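Local atomic coordinates of MIPZ (Caulobacter crescentus, PDB entry 2XJ9), a protein that probably dimerises with bound ATP and binds the nucleoid, acting as a cell division inhibitor that positions the division plane. Residues A[35-40]-A[98-103]; A[42-47]-A[80-85]; A[110-113]-A[118-121]. The protein carries 1 engineered substitution. All blocks are in the same frame, centred on the assembly; numbering follows the deposited sequence.

Contact 1 of 3, residues A[35-40]-A[98-103]; sequences KVAVID and ARAMAE
K35 and E103 meet at the exposed end of the contact: the lysine methylene CD, rather than the amine, lies 3.9 Å from the backbone O of E103, and no salt bridge joins the two residues. The E103 carboxylate is instead occupied on its own helix, where it forms a salt bridge, R99 NE to E103 OE1 3.0 Å, met on the syn side but 31° out of the carboxylate plane. V36 turns to the other side of the sheet, onto V26, L29 and L30 of helix 18-30. A37 carries the buried part of the contact, its CB touching A100 CB at 3.9 Å; with two methyls facing each other the backbones come close, A37 CA lying 6.3 Å from A100 CA. Strand 36-40 runs between strands 70-72 and 106-110 in the parallel sheet of a P-loop NTPase fold, and helix 86-103 covers the face opposite helix 18-30. V38, like V36, points to that far face and packs on V26 and F52. I39 turns back toward helix 86-103 and lies on I107, which A100 also touches. D40 ends the strand with OD1 accepting from A49 N and OD2 from A42 N.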
loop_
_atom_site.group_PDB
_atom_site.type_symbol
_atom_site.label_atom_id
_atom_site.label_comp_id
_atom_site.label_asym_id
_atom_site.label_seq_id
_atom_site.Cartn_x
_atom_site.Cartn_y
_atom_site.Cartn_z
ATOM N N LYS A 35 16.934 21.425 9.914
ATOM C CA LYS A 35 17.731 21.092 8.747
ATOM C C LYS A 35 17.640 19.597 8.542
ATOM O O LYS A 35 18.326 18.833 9.226
ATOM C CB LYS A 35 19.187 21.495 8.981
ATOM C CG LYS A 35 19.908 22.034 7.744
ATOM C CD LYS A 35 21.366 22.360 8.059
ATOM C CE LYS A 35 21.488 23.262 9.283
ATOM N NZ LYS A 35 22.821 23.122 9.959
ATOM N N VAL A 36 16.791 19.179 7.603
ATOM C CA VAL A 36 16.431 17.767 7.492
ATOM C C VAL A 36 17.226 17.002 6.450
ATOM O O VAL A 36 17.644 17.560 5.433
ATOM C CB VAL A 36 14.932 17.575 7.171
ATOM C CG1 VAL A 36 14.582 16.098 7.255
ATOM C CG2 VAL A 36 14.069 18.377 8.123
ATOM N N ALA A 37 17.425 15.716 6.722
ATOM C CA ALA A 37 17.908 14.776 5.718
ATOM C C ALA A 37 16.831 13.724 5.438
ATOM O O ALA A 37 16.200 13.192 6.356
ATOM C CB ALA A 37 19.163 14.116 6.186
ATOM N N VAL A 38 16.615 13.427 4.164
ATOM C CA VAL A 38 15.595 12.462 3.784
ATOM C C VAL A 38 16.265 11.268 3.165
ATOM O O VAL A 38 16.984 11.405 2.168
ATOM C CB VAL A 38 14.598 13.038 2.746
ATOM C CG1 VAL A 38 13.667 11.969 2.259
ATOM C CG2 VAL A 38 13.785 14.167 3.333
ATOM N N ILE A 39 16.016 10.104 3.754
ATOM C CA ILE A 39 16.519 8.850 3.233
ATOM C C ILE A 39 15.357 7.947 2.896
ATOM O O ILE A 39 14.537 7.658 3.767
ATOM C CB ILE A 39 17.346 8.117 4.283
ATOM C CG1 ILE A 39 18.499 8.993 4.761
ATOM C CG2 ILE A 39 17.840 6.783 3.736
ATOM C CD1 ILE A 39 19.378 8.302 5.737
ATOM N N ASP A 40 15.296 7.496 1.640
ATOM C CA ASP A 40 14.210 6.651 1.136
ATOM C C ASP A 40 14.724 5.250 0.892
ATOM O O ASP A 40 15.539 5.045 -0.001
ATOM C CB ASP A 40 13.662 7.227 -0.179
ATOM C CG ASP A 40 12.406 6.482 -0.700
ATOM O OD1 ASP A 40 11.651 7.092 -1.498
ATOM O OD2 ASP A 40 12.165 5.301 -0.328
ATOM N N ALA A 98 25.402 7.467 8.067
ATOM C CA ALA A 98 26.604 8.101 8.579
ATOM C C ALA A 98 26.751 9.538 8.053
ATOM O O ALA A 98 26.954 10.478 8.817
ATOM C CB ALA A 98 27.812 7.270 8.227
ATOM N N ARG A 99 26.623 9.720 6.752
ATOM C CA ARG A 99 26.833 11.040 6.187
ATOM C C ARG A 99 25.783 12.067 6.594
ATOM O O ARG A 99 25.991 13.269 6.440
ATOM C CB ARG A 99 26.894 10.991 4.664
ATOM C CG ARG A 99 27.071 12.376 4.108
ATOM C CD ARG A 99 26.872 12.487 2.633
ATOM N NE ARG A 99 26.681 13.902 2.349
ATOM C CZ ARG A 99 26.587 14.439 1.141
ATOM N NH1 ARG A 99 26.408 15.751 1.033
ATOM N NH2 ARG A 99 26.679 13.675 0.056
ATOM N N ALA A 100 24.645 11.599 7.090
ATOM C CA ALA A 100 23.567 12.508 7.473
ATOM C C ALA A 100 23.646 12.855 8.952
ATOM O O ALA A 100 23.227 13.940 9.369
ATOM C CB ALA A 100 22.222 11.911 7.134
ATOM N N MET A 101 24.177 11.920 9.736
ATOM C CA MET A 101 24.490 12.161 11.134
ATOM C C MET A 101 25.282 13.447 11.287
ATOM O O MET A 101 25.015 14.261 12.173
ATOM C CB MET A 101 25.287 10.993 11.696
ATOM C CG MET A 101 24.426 10.006 12.432
ATOM S SD MET A 101 23.272 10.877 13.515
ATOM C CE MET A 101 22.524 9.505 14.402
ATOM N N ALA A 102 26.257 13.621 10.406
ATOM C CA ALA A 102 27.068 14.827 10.375
ATOM C C ALA A 102 26.202 16.065 10.238
ATOM O O ALA A 102 26.065 16.857 11.179
ATOM C CB ALA A 102 28.046 14.768 9.213
ATOM N N GLU A 103 25.587 16.189 9.064
ATOM C CA GLU A 103 25.100 17.471 8.559
ATOM C C GLU A 103 23.678 17.911 8.939
ATOM O O GLU A 103 23.215 18.942 8.451
ATOM C CB GLU A 103 25.269 17.484 7.036
ATOM C CG GLU A 103 26.550 16.776 6.605
ATOM C CD GLU A 103 26.723 16.694 5.099
ATOM O OE1 GLU A 103 27.288 15.674 4.630
ATOM O OE2 GLU A 103 26.305 17.641 4.391
#

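Contact 2 of 3, residues A[42-47]-A[80-85]; sequences ALRQRT and ALAERP. Engineered in segment 42-47: A42 (natural residue Asp). With AGS (phosphothiophosphoric acid-adenylate ester), chain D.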
loop_
_atom_site.group_PDB
_atom_site.type_symbol
_atom_site.label_atom_id
_atom_site.label_comp_id
_atom_site.label_asym_id
_atom_site.label_seq_id
_atom_site.Cartn_x
_atom_site.Cartn_y
_atom_site.Cartn_z
ATOM N N ALA A 42 12.681 2.660 0.072
ATOM C CA ALA A 42 11.907 1.965 -0.949
ATOM C C ALA A 42 12.697 2.077 -2.260
ATOM O O ALA A 42 12.530 3.025 -3.028
ATOM C CB ALA A 42 10.526 2.566 -1.081
ATOM N N LEU A 43 13.575 1.108 -2.497
ATOM C CA LEU A 43 14.624 1.298 -3.472
ATOM C C LEU A 43 14.085 1.446 -4.863
ATOM O O LEU A 43 14.584 2.272 -5.621
ATOM C CB LEU A 43 15.649 0.176 -3.397
ATOM C CG LEU A 43 16.510 0.277 -2.138
ATOM C CD1 LEU A 43 17.374 -0.948 -1.928
ATOM C CD2 LEU A 43 17.338 1.517 -2.199
ATOM N N ARG A 44 13.056 0.663 -5.202
ATOM C CA ARG A 44 12.401 0.780 -6.515
ATOM C C ARG A 44 11.399 1.948 -6.596
ATOM O O ARG A 44 11.553 2.844 -7.441
ATOM C CB ARG A 44 11.747 -0.540 -6.939
ATOM C CG ARG A 44 12.578 -1.750 -6.607
ATOM C CD ARG A 44 12.745 -2.727 -7.751
ATOM N NE ARG A 44 11.582 -2.874 -8.567
ATOM C CZ ARG A 44 11.462 -3.017 -9.884
ATOM N NH1 ARG A 44 12.470 -3.028 -10.741
ATOM N NH2 ARG A 44 10.225 -3.135 -10.334
ATOM N N GLN A 45 10.380 1.945 -5.733
ATOM C CA GLN A 45 9.347 2.984 -5.794
ATOM C C GLN A 45 9.914 4.368 -5.567
ATOM O O GLN A 45 9.684 5.266 -6.375
ATOM C CB GLN A 45 8.263 2.760 -4.766
ATOM C CG GLN A 45 7.479 1.513 -4.931
ATOM C CD GLN A 45 6.186 1.597 -4.172
ATOM O OE1 GLN A 45 5.615 0.575 -3.784
ATOM N NE2 GLN A 45 5.713 2.824 -3.945
ATOM N N ARG A 46 10.617 4.534 -4.445
ATOM C CA ARG A 46 11.345 5.747 -4.161
ATOM C C ARG A 46 10.429 6.947 -4.150
ATOM O O ARG A 46 10.771 7.995 -4.713
ATOM C CB ARG A 46 12.432 5.942 -5.202
ATOM C CG ARG A 46 13.532 4.939 -5.080
ATOM C CD ARG A 46 14.435 4.976 -6.286
ATOM N NE ARG A 46 14.762 6.339 -6.711
ATOM C CZ ARG A 46 15.570 7.160 -6.042
ATOM N NH1 ARG A 46 16.118 6.766 -4.892
ATOM N NH2 ARG A 46 15.814 8.378 -6.515
ATOM N N THR A 47 9.275 6.801 -3.499
ATOM C CA THR A 47 8.271 7.877 -3.458
ATOM C C THR A 47 8.771 9.202 -2.829
ATOM O O THR A 47 8.568 10.287 -3.394
ATOM C CB THR A 47 6.980 7.428 -2.736
ATOM O OG1 THR A 47 6.562 6.135 -3.207
ATOM C CG2 THR A 47 5.868 8.449 -2.935
ATOM N N ALA A 80 18.502 0.029 -9.444
ATOM C CA ALA A 80 19.519 -0.977 -9.781
ATOM C C ALA A 80 20.017 -1.679 -8.534
ATOM O O ALA A 80 20.060 -2.905 -8.492
ATOM C CB ALA A 80 20.678 -0.323 -10.498
ATOM N N LEU A 81 20.390 -0.888 -7.525
ATOM C CA LEU A 81 20.797 -1.423 -6.228
ATOM C C LEU A 81 19.783 -2.389 -5.605
ATOM O O LEU A 81 20.146 -3.273 -4.827
ATOM C CB LEU A 81 21.095 -0.284 -5.248
ATOM C CG LEU A 81 21.494 -0.774 -3.856
ATOM C CD1 LEU A 81 22.548 -1.855 -3.959
ATOM C CD2 LEU A 81 21.992 0.360 -3.009
ATOM N N ALA A 82 18.510 -2.215 -5.944
ATOM C CA ALA A 82 17.469 -3.075 -5.397
ATOM C C ALA A 82 17.738 -4.524 -5.763
ATOM O O ALA A 82 17.308 -5.438 -5.060
ATOM C CB ALA A 82 16.123 -2.646 -5.896
ATOM N N GLU A 83 18.477 -4.714 -6.856
ATOM C CA GLU A 83 18.801 -6.041 -7.387
ATOM C C GLU A 83 20.040 -6.712 -6.771
ATOM O O GLU A 83 20.100 -7.934 -6.702
ATOM C CB GLU A 83 18.985 -5.968 -8.900
ATOM C CG GLU A 83 17.891 -5.208 -9.624
ATOM C CD GLU A 83 16.505 -5.792 -9.377
ATOM O OE1 GLU A 83 16.311 -6.996 -9.677
ATOM O OE2 GLU A 83 15.613 -5.048 -8.885
ATOM N N ARG A 84 21.030 -5.926 -6.346
ATOM C CA ARG A 84 22.214 -6.486 -5.703
ATOM C C ARG A 84 21.795 -7.130 -4.394
ATOM O O ARG A 84 20.675 -6.933 -3.959
ATOM C CB ARG A 84 23.250 -5.395 -5.408
ATOM C CG ARG A 84 23.311 -4.237 -6.402
ATOM C CD ARG A 84 24.593 -4.305 -7.197
ATOM N NE ARG A 84 24.531 -5.322 -8.205
ATOM C CZ ARG A 84 25.207 -6.454 -8.391
ATOM N NH1 ARG A 84 26.198 -6.926 -7.628
ATOM N NH2 ARG A 84 24.829 -7.129 -9.461
ATOM N N PRO A 85 22.705 -7.892 -3.758
ATOM C CA PRO A 85 22.474 -8.578 -2.473
ATOM C C PRO A 85 22.300 -7.629 -1.270
ATOM O O PRO A 85 22.776 -6.478 -1.314
ATOM C CB PRO A 85 23.752 -9.418 -2.283
ATOM C CG PRO A 85 24.356 -9.526 -3.631
ATOM C CD PRO A 85 24.016 -8.240 -4.330
HETATM P PG AGS D . 3.889 1.758 0.054
HETATM S S1G AGS D . 3.821 0.359 0.666
HETATM O O2G AGS D . 3.617 1.831 -1.433
HETATM O O3G AGS D . 5.106 2.585 0.406
HETATM P PB AGS D . 2.839 3.953 1.581
HETATM O O1B AGS D . 2.686 3.525 3.024
HETATM O O2B AGS D . 4.019 4.718 1.036
HETATM O O3B AGS D . 2.670 2.590 0.725
HETATM P PA AGS D . 1.387 6.167 0.535
HETATM O O1A AGS D . 1.990 7.244 1.412
HETATM O O2A AGS D . 1.829 6.045 -0.877
HETATM O O3A AGS D . 1.497 4.748 1.241
HETATM O "O5'" AGS D . -0.208 6.300 0.567
HETATM C "C5'" AGS D . -1.001 5.375 -0.156
HETATM C "C4'" AGS D . -1.915 6.117 -1.145
HETATM O "O4'" AGS D . -2.754 6.914 -0.351
HETATM C "C3'" AGS D . -1.223 7.105 -2.068
HETATM O "O3'" AGS D . -1.950 7.176 -3.282
HETATM C "C2'" AGS D . -1.338 8.469 -1.424
HETATM O "O2'" AGS D . -1.373 9.463 -2.459
HETATM C "C1'" AGS D . -2.637 8.301 -0.665
HETATM N N9 AGS D . -2.813 8.896 0.680
HETATM C C8 AGS D . -2.180 8.517 1.814
HETATM N N7 AGS D . -2.620 9.231 2.888
HETATM C C5 AGS D . -3.571 10.061 2.424
HETATM C C6 AGS D . -4.440 11.070 3.010
HETATM N N6 AGS D . -4.364 11.330 4.330
HETATM N N1 AGS D . -5.298 11.702 2.182
HETATM C C2 AGS D . -5.377 11.458 0.865
HETATM N N3 AGS D . -4.614 10.553 0.257
HETATM C C4 AGS D . -3.715 9.836 0.978
#
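L43 and R44 both carry CG anti to the carbonyl carbon (chi1 -72° and -40°), and the arginine chain then bends at chi2 and chi3, which brings its methylenes alongside A82. The A82 methyl therefore sits against two neighbours at once: its CB is 3.8 Å from L43 CB and 3.7 Å from R44 CG. L43 CD1 reaches past it to the A82 backbone, 4.1 Å from A82 CA; the leucine side chain is buried and also touches D78 and Q89. Farther out, R44 CD comes to 3.9 Å from E83 OE2. The E83 carboxylate approaches the guanidinium obliquely, the two planes 68° apart, and with R44 NH1 4.2 Å from E83 OE2 the opposite charges are near each other but form no salt bridge. The arginine's strong partner is across the dimer interface, where NH2 pairs with E12 of the second subunit; L158 of that subunit packs on the same side chain. With CG and the guanidinium gone, an alanine here would probably leave E12 of the second subunit without its charge partner and open a gap beside the A82 methyl. No hydrogen bond joins the two segments; apolar contact carries the pairing, to which the nearby opposite charges may add a weak attraction. R46, next in line for helix 47-62, takes the N-cap position and makes a salt bridge to E53. A42 is an engineered residue, aspartate in the natural protein. Q45 belongs to the thio-ATP pocket and T47 to the magnesium site, with K13 of the second subunit binding the same nucleotide. A loop of this kind, following the second strand of the sequence and ending at the metal, is consistent with the first switch region of deviant Walker A ATPases.

Contact 3 of 3, residues A[110-113]-A[118-121]; sequences DTPG and ITRM
T111 and P112 run in extended conformation past the side of helix 117-124, and T111 and T119 lie nearest each other, 6.3 Å from T111 CA to T119 CA. The T119 hydroxyl does the touching. Its OG1 lies 3.1 Å from P112 CD and 3.9 Å from P112 CG, so it lies against the CD-CG side of the pyrrolidine; the two side chains lie alongside, pointing opposite ways. The same T119 OG1 is 3.7 Å from T111 CB. The atoms it touches are carbons, and no hydrogen bond links the two segments. T111 keeps its own hydroxyl elsewhere: OG1 stands between the backbone N and the carbonyl carbon (chi1 74°), from where it binds the backbone O of V9 on strand 5-9, and CB is left to face the helix. D110 ends strand 106-110, and T111 to G113 form the loop after it; the sequence DTPG in this place is consistent with the Walker B strand end of P-loop NTPases and the switch II region that follows it in this family. D110 OD2 is hydrogen-bonded to S19 OG, a residue of the magnesium site, which places this aspartate in the second shell of the metal. G113 touches the bound nucleotide analogue, and the nearest atoms of the P112 side chain lie about 6 Å from it; the proline also rests against A42, an engineered residue. On the helix, T119 O accepts from H123 ND1. The neighbouring I118 packs on L41, L43 and Q89, while M121 packs on V90, F93 and E94 of helix 86-103. R120 forms a salt bridge with D115 in the linking turn and packs against R44 of the second subunit.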
loop_
_atom_site.group_PDB
_atom_site.type_symbol
_atom_site.label_atom_id
_atom_site.label_comp_id
_atom_site.label_asym_id
_atom_site.label_seq_id
_atom_site.Cartn_x
_atom_site.Cartn_y
_atom_site.Cartn_z
ATOM N N ASP A 110 12.019 7.038 5.275
ATOM C CA ASP A 110 10.811 6.393 4.786
ATOM C C ASP A 110 11.098 4.953 4.409
ATOM O O ASP A 110 12.036 4.688 3.669
ATOM C CB ASP A 110 10.256 7.119 3.573
ATOM C CG ASP A 110 8.889 6.597 3.170
ATOM O OD1 ASP A 110 8.428 5.583 3.747
ATOM O OD2 ASP A 110 8.282 7.188 2.264
ATOM N N THR A 111 10.296 4.018 4.904
ATOM C CA THR A 111 10.547 2.615 4.592
ATOM C C THR A 111 9.474 2.037 3.672
ATOM O O THR A 111 8.425 2.649 3.493
ATOM C CB THR A 111 10.769 1.749 5.865
ATOM O OG1 THR A 111 9.531 1.541 6.544
ATOM C CG2 THR A 111 11.712 2.436 6.785
ATOM N N PRO A 112 9.760 0.873 3.059
ATOM C CA PRO A 112 8.889 0.209 2.083
ATOM C C PRO A 112 7.914 -0.721 2.795
ATOM O O PRO A 112 8.052 -0.938 4.001
ATOM C CB PRO A 112 9.878 -0.607 1.218
ATOM C CG PRO A 112 11.206 -0.574 1.952
ATOM C CD PRO A 112 10.975 0.079 3.294
ATOM N N GLY A 113 6.956 -1.267 2.059
ATOM C CA GLY A 113 5.894 -2.055 2.658
ATOM C C GLY A 113 6.143 -3.546 2.614
ATOM O O GLY A 113 5.256 -4.347 2.317
ATOM N N ILE A 118 17.840 -3.458 5.334
ATOM C CA ILE A 118 17.964 -2.041 5.614
ATOM C C ILE A 118 16.767 -1.546 6.416
ATOM O O ILE A 118 16.894 -0.748 7.336
ATOM C CB ILE A 118 18.168 -1.242 4.345
ATOM C CG1 ILE A 118 17.012 -1.450 3.382
ATOM C CG2 ILE A 118 19.465 -1.664 3.677
ATOM C CD1 ILE A 118 17.176 -0.661 2.090
ATOM N N THR A 119 15.591 -2.050 6.091
ATOM C CA THR A 119 14.435 -1.740 6.905
ATOM C C THR A 119 14.650 -2.111 8.372
ATOM O O THR A 119 14.483 -1.270 9.242
ATOM C CB THR A 119 13.180 -2.401 6.358
ATOM O OG1 THR A 119 12.558 -1.487 5.452
ATOM C CG2 THR A 119 12.209 -2.728 7.488
ATOM N N ARG A 120 15.024 -3.357 8.647
ATOM C CA ARG A 120 15.274 -3.776 10.024
ATOM C C ARG A 120 16.381 -2.959 10.709
ATOM O O ARG A 120 16.360 -2.733 11.920
ATOM C CB ARG A 120 15.670 -5.241 10.051
ATOM C CG ARG A 120 14.725 -6.165 9.340
ATOM C CD ARG A 120 14.515 -7.352 10.243
ATOM N NE ARG A 120 13.410 -8.149 9.830
ATOM C CZ ARG A 120 12.225 -8.381 10.388
ATOM N NH1 ARG A 120 11.805 -7.910 11.562
ATOM N NH2 ARG A 120 11.435 -9.173 9.690
ATOM N N MET A 121 17.363 -2.535 9.925
ATOM C CA MET A 121 18.475 -1.752 10.440
ATOM C C MET A 121 18.007 -0.381 10.872
ATOM O O MET A 121 18.554 0.208 11.801
ATOM C CB MET A 121 19.548 -1.578 9.366
ATOM C CG MET A 121 20.419 -2.779 9.141
ATOM S SD MET A 121 22.109 -2.242 9.380
ATOM C CE MET A 121 22.204 -0.880 8.227
#

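How the contacts relate
All three contacts belong to one P-loop NTPase domain. Contact 1 packs the start of strand 36-40 on the end of helix 86-103, while contacts 2 and 3 lie in the loops after the neighbouring parallel strands 36-40 and 106-110. Contact 2 is nested within the chain loop closed by contact 1, and contact 3 follows both. The centre of contact 1 lies about 19 Å from that of contact 2 and about 16 Å from that of contact 3; the centres of contacts 2 and 3 are about 11 Å apart. D40 packs on R46 and T47, and I39 O probably bonds to D110 N across the sheet. A42 meets P112, and L43 meets I118; contacts 2 and 3 also touch the second subunit, linking nucleotide site to dimer interface.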